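Local coordinates for protein lantibiotic dehydratase (Microbispora corallina, PDB 5EHK) that probably dehydrates serine and threonine residues of a lantibiotic precursor peptide in a tRNA-dependent manner during biosynthesis of NAI-107, at residues V229-L241 and G270-I282. Residues are numbered along the deposited sequence; the frame is centred on the assembly and turned at random.
Sequences VSARRSPVVAEIL and GLLADMAAQELLI
A small unit of three strands and three helices, probably a winged-helix-like domain, has Ile-240 and Met-275 in the packing between its first and third helices, 235-243 and 267-278. They meet almost tip to tip, Ile-240 CG2 3.6 Å from Met-275 SD. The short helix segments cross at -73° with their axes 11.3 Å apart, a gap that long, unbranched methionine bridges well. Its chain runs straight to the sulfur and then bends (chi3 136°), setting CE against the fork of Val-237, 3.5 Å from CG1 and 3.7 Å from CG2. Beside them, Leu-272 CD2 packs 3.5 Å from Ile-240 CG2, while Leu-271 CD2 touches Val-236 CG1 at the margin; Val-257 of helix 250-260 also meets Val-236 and Ile-240.

Three antiparallel strands, 203-205, 208-212 and 228-232, followed by three helices match the precursor-peptide recognition element of related lantibiotic dehydratases, in which a leader peptide adds a strand in the cleft between the third strand and third helix. The corresponding cleft here probably lies between Val-229, Ala-231 and the end of helix 267-278. Val-229 CG1 sits 3.9 Å from both Gln-278 OE1 and Leu-280 CD2, and the short side chain of Ala-231 leaves Leu-280 room to lie close to the strand, CD1 3.8 Å from Ala-231 CB. Glu-279, with positive phi, turns the chain out of the helix, so that Leu-280 faces strand 228-232, while Met-275 O accepts from Leu-280 N and Leu-281 N. Ser-234, whose short hydroxyl suits an N-cap, weakly accepts from Val-237 N where the strand gives way to helix 235-243.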
loop_
_atom_site.group_PDB
_atom_site.type_symbol
_atom_site.label_atom_id
_atom_site.label_comp_id
_atom_site.label_asym_id
_atom_site.label_seq_id
_atom_site.Cartn_x
_atom_site.Cartn_y
_atom_site.Cartn_z
ATOM N N VAL A 229 31.165 11.576 -2.032
ATOM C CA VAL A 229 32.606 11.664 -1.832
ATOM C C VAL A 229 33.084 10.661 -0.787
ATOM O O VAL A 229 32.609 10.677 0.349
ATOM C CB VAL A 229 33.020 13.080 -1.418
ATOM C CG1 VAL A 229 34.384 13.065 -0.715
ATOM C CG2 VAL A 229 33.038 13.990 -2.636
ATOM N N SER A 230 34.025 9.798 -1.167
ATOM C CA SER A 230 34.571 8.792 -0.250
ATOM C C SER A 230 36.072 8.925 -0.137
ATOM O O SER A 230 36.792 8.507 -1.040
ATOM C CB SER A 230 34.246 7.382 -0.746
ATOM O OG SER A 230 34.639 6.399 0.197
ATOM N N ALA A 231 36.547 9.506 0.963
ATOM C CA ALA A 231 37.984 9.676 1.172
ATOM C C ALA A 231 38.501 8.678 2.210
ATOM O O ALA A 231 37.770 8.321 3.127
ATOM C CB ALA A 231 38.274 11.091 1.622
ATOM N N ARG A 232 39.744 8.219 2.076
ATOM C CA ARG A 232 40.335 7.390 3.124
ATOM C C ARG A 232 40.654 8.241 4.357
ATOM O O ARG A 232 41.220 9.331 4.249
ATOM C CB ARG A 232 41.600 6.679 2.646
ATOM C CG ARG A 232 42.247 5.803 3.726
ATOM C CD ARG A 232 43.547 5.148 3.274
ATOM N NE ARG A 232 43.385 4.380 2.034
ATOM C CZ ARG A 232 43.077 3.080 1.967
ATOM N NH1 ARG A 232 42.892 2.369 3.078
ATOM N NH2 ARG A 232 42.963 2.486 0.780
ATOM N N ARG A 233 40.311 7.728 5.537
ATOM C CA ARG A 233 40.474 8.489 6.779
ATOM C C ARG A 233 41.790 8.153 7.487
ATOM O O ARG A 233 41.827 7.399 8.448
ATOM C CB ARG A 233 39.286 8.246 7.705
ATOM C CG ARG A 233 39.307 9.040 8.991
ATOM C CD ARG A 233 38.029 8.774 9.786
ATOM N NE ARG A 233 38.037 9.464 11.071
ATOM C CZ ARG A 233 38.348 8.862 12.210
ATOM N NH1 ARG A 233 38.685 7.585 12.187
ATOM N NH2 ARG A 233 38.346 9.533 13.351
ATOM N N SER A 234 42.872 8.721 6.987
ATOM C CA SER A 234 44.195 8.519 7.554
ATOM C C SER A 234 44.303 9.280 8.867
ATOM O O SER A 234 43.404 10.041 9.201
ATOM C CB SER A 234 45.245 9.028 6.559
ATOM O OG SER A 234 45.014 10.391 6.227
ATOM N N PRO A 235 45.389 9.064 9.628
ATOM C CA PRO A 235 45.552 9.812 10.877
ATOM C C PRO A 235 45.672 11.315 10.680
ATOM O O PRO A 235 45.262 12.071 11.555
ATOM C CB PRO A 235 46.850 9.255 11.461
ATOM C CG PRO A 235 47.022 7.943 10.860
ATOM C CD PRO A 235 46.347 7.948 9.525
ATOM N N VAL A 236 46.269 11.745 9.572
ATOM C CA VAL A 236 46.432 13.183 9.309
ATOM C C VAL A 236 45.077 13.809 8.994
ATOM O O VAL A 236 44.728 14.876 9.510
ATOM C CB VAL A 236 47.360 13.458 8.131
ATOM C CG1 VAL A 236 47.853 14.907 8.214
ATOM C CG2 VAL A 236 48.524 12.500 8.157
ATOM N N VAL A 237 44.356 13.141 8.093
ATOM C CA VAL A 237 42.983 13.474 7.736
ATOM C C VAL A 237 42.063 13.557 8.962
ATOM O O VAL A 237 41.298 14.517 9.091
ATOM C CB VAL A 237 42.424 12.461 6.687
ATOM C CG1 VAL A 237 40.901 12.479 6.636
ATOM C CG2 VAL A 237 43.031 12.709 5.306
ATOM N N ALA A 238 42.155 12.583 9.872
ATOM C CA ALA A 238 41.289 12.572 11.057
ATOM C C ALA A 238 41.611 13.698 12.043
ATOM O O ALA A 238 40.690 14.300 12.628
ATOM C CB ALA A 238 41.347 11.238 11.752
ATOM N N GLU A 239 42.904 13.995 12.199
ATOM C CA GLU A 239 43.368 15.081 13.067
ATOM C C GLU A 239 42.900 16.440 12.558
ATOM O O GLU A 239 42.554 17.336 13.343
ATOM C CB GLU A 239 44.896 15.075 13.163
ATOM C CG GLU A 239 45.460 16.066 14.171
ATOM C CD GLU A 239 45.357 15.572 15.597
ATOM O OE1 GLU A 239 45.132 14.360 15.785
ATOM O OE2 GLU A 239 45.474 16.394 16.532
ATOM N N ILE A 240 42.904 16.588 11.237
ATOM C CA ILE A 240 42.491 17.827 10.610
ATOM C C ILE A 240 41.024 18.047 10.928
ATOM O O ILE A 240 40.634 19.093 11.470
ATOM C CB ILE A 240 42.717 17.773 9.087
ATOM C CG1 ILE A 240 44.214 17.910 8.773
ATOM C CG2 ILE A 240 41.926 18.864 8.397
ATOM C CD1 ILE A 240 44.572 17.788 7.319
ATOM N N LEU A 241 40.221 17.032 10.624
ATOM C CA LEU A 241 38.780 17.112 10.831
ATOM C C LEU A 241 38.400 17.388 12.291
ATOM O O LEU A 241 37.486 18.153 12.553
ATOM C CB LEU A 241 38.091 15.852 10.319
ATOM C CG LEU A 241 38.139 15.686 8.799
ATOM C CD1 LEU A 241 37.404 14.409 8.351
ATOM C CD2 LEU A 241 37.608 16.913 8.089
ATOM N N GLY A 270 48.437 21.908 1.491
ATOM C CA GLY A 270 47.905 21.346 0.262
ATOM C C GLY A 270 46.880 20.251 0.541
ATOM O O GLY A 270 46.018 19.936 -0.298
ATOM N N LEU A 271 46.968 19.675 1.738
ATOM C CA LEU A 271 45.990 18.699 2.192
ATOM C C LEU A 271 44.690 19.411 2.569
ATOM O O LEU A 271 43.612 19.007 2.132
ATOM C CB LEU A 271 46.533 17.898 3.379
ATOM C CG LEU A 271 45.725 16.644 3.692
ATOM C CD1 LEU A 271 45.244 15.992 2.399
ATOM C CD2 LEU A 271 46.542 15.670 4.525
ATOM N N LEU A 272 44.799 20.481 3.355
ATOM C CA LEU A 272 43.648 21.323 3.657
ATOM C C LEU A 272 42.947 21.794 2.375
ATOM O O LEU A 272 41.716 21.924 2.345
ATOM C CB LEU A 272 44.063 22.535 4.489
ATOM C CG LEU A 272 44.643 22.307 5.883
ATOM C CD1 LEU A 272 44.711 23.618 6.638
ATOM C CD2 LEU A 272 43.837 21.307 6.671
ATOM N N ALA A 273 43.738 22.026 1.327
ATOM C CA ALA A 273 43.246 22.512 0.039
ATOM C C ALA A 273 42.485 21.441 -0.735
ATOM O O ALA A 273 41.453 21.721 -1.333
ATOM C CB ALA A 273 44.384 23.043 -0.786
ATOM N N ASP A 274 43.040 20.235 -0.790
ATOM C CA ASP A 274 42.345 19.085 -1.381
ATOM C C ASP A 274 41.032 18.799 -0.649
ATOM O O ASP A 274 40.025 18.437 -1.262
ATOM C CB ASP A 274 43.217 17.845 -1.270
ATOM C CG ASP A 274 44.312 17.826 -2.282
ATOM O OD1 ASP A 274 44.157 18.527 -3.305
ATOM O OD2 ASP A 274 45.324 17.129 -2.042
ATOM N N MET A 275 41.061 18.955 0.674
ATOM C CA MET A 275 39.892 18.687 1.503
ATOM C C MET A 275 38.811 19.729 1.269
ATOM O O MET A 275 37.632 19.391 1.147
ATOM C CB MET A 275 40.269 18.645 2.984
ATOM C CG MET A 275 41.033 17.399 3.394
ATOM S SD MET A 275 41.424 17.453 5.152
ATOM C CE MET A 275 41.023 15.783 5.609
ATOM N N ALA A 276 39.214 20.994 1.220
ATOM C CA ALA A 276 38.276 22.065 0.924
ATOM C C ALA A 276 37.708 21.907 -0.493
ATOM O O ALA A 276 36.611 22.362 -0.788
ATOM C CB ALA A 276 38.928 23.412 1.114
ATOM N N ALA A 277 38.465 21.257 -1.365
ATOM C CA ALA A 277 38.004 21.012 -2.721
ATOM C C ALA A 277 37.013 19.848 -2.804
ATOM O O ALA A 277 36.189 19.799 -3.716
ATOM C CB ALA A 277 39.178 20.760 -3.638
ATOM N N GLN A 278 37.125 18.888 -1.889
ATOM C CA GLN A 278 36.220 17.749 -1.898
ATOM C C GLN A 278 35.021 18.047 -1.036
ATOM O O GLN A 278 34.108 17.227 -0.913
ATOM C CB GLN A 278 36.883 16.502 -1.325
ATOM C CG GLN A 278 38.158 16.037 -1.988
ATOM C CD GLN A 278 38.714 14.794 -1.296
ATOM O OE1 GLN A 278 38.182 13.695 -1.460
ATOM N NE2 GLN A 278 39.760 14.975 -0.484
ATOM N N GLU A 279 35.041 19.229 -0.442
ATOM C CA GLU A 279 34.008 19.647 0.485
ATOM C C GLU A 279 34.006 18.839 1.773
ATOM O O GLU A 279 32.975 18.710 2.408
ATOM C CB GLU A 279 32.633 19.636 -0.178
ATOM C CG GLU A 279 32.342 20.922 -0.906
ATOM C CD GLU A 279 30.972 20.943 -1.516
ATOM O OE1 GLU A 279 30.471 19.853 -1.857
ATOM O OE2 GLU A 279 30.405 22.046 -1.664
ATOM N N LEU A 280 35.155 18.271 2.135
ATOM C CA LEU A 280 35.333 17.697 3.461
ATOM C C LEU A 280 35.547 18.864 4.423
ATOM O O LEU A 280 35.320 18.747 5.627
ATOM C CB LEU A 280 36.551 16.774 3.503
ATOM C CG LEU A 280 36.527 15.483 2.683
ATOM C CD1 LEU A 280 37.544 14.503 3.210
ATOM C CD2 LEU A 280 35.160 14.873 2.698
ATOM N N LEU A 281 36.017 19.986 3.886
ATOM C CA LEU A 281 36.105 21.223 4.651
ATOM C C LEU A 281 35.288 22.309 3.984
ATOM O O LEU A 281 34.977 22.220 2.799
ATOM C CB LEU A 281 37.544 21.691 4.826
ATOM C CG LEU A 281 38.408 20.901 5.796
ATOM C CD1 LEU A 281 39.873 21.257 5.587
ATOM C CD2 LEU A 281 37.976 21.202 7.214
ATOM N N ILE A 282 34.900 23.305 4.770
ATOM C CA ILE A 282 34.154 24.450 4.278
ATOM C C ILE A 282 34.916 25.701 4.677
ATOM O O ILE A 282 35.118 25.935 5.876
ATOM C CB ILE A 282 32.770 24.519 4.919
ATOM C CG1 ILE A 282 31.939 23.295 4.519
ATOM C CG2 ILE A 282 32.084 25.810 4.525
ATOM C CD1 ILE A 282 30.550 23.247 5.132
#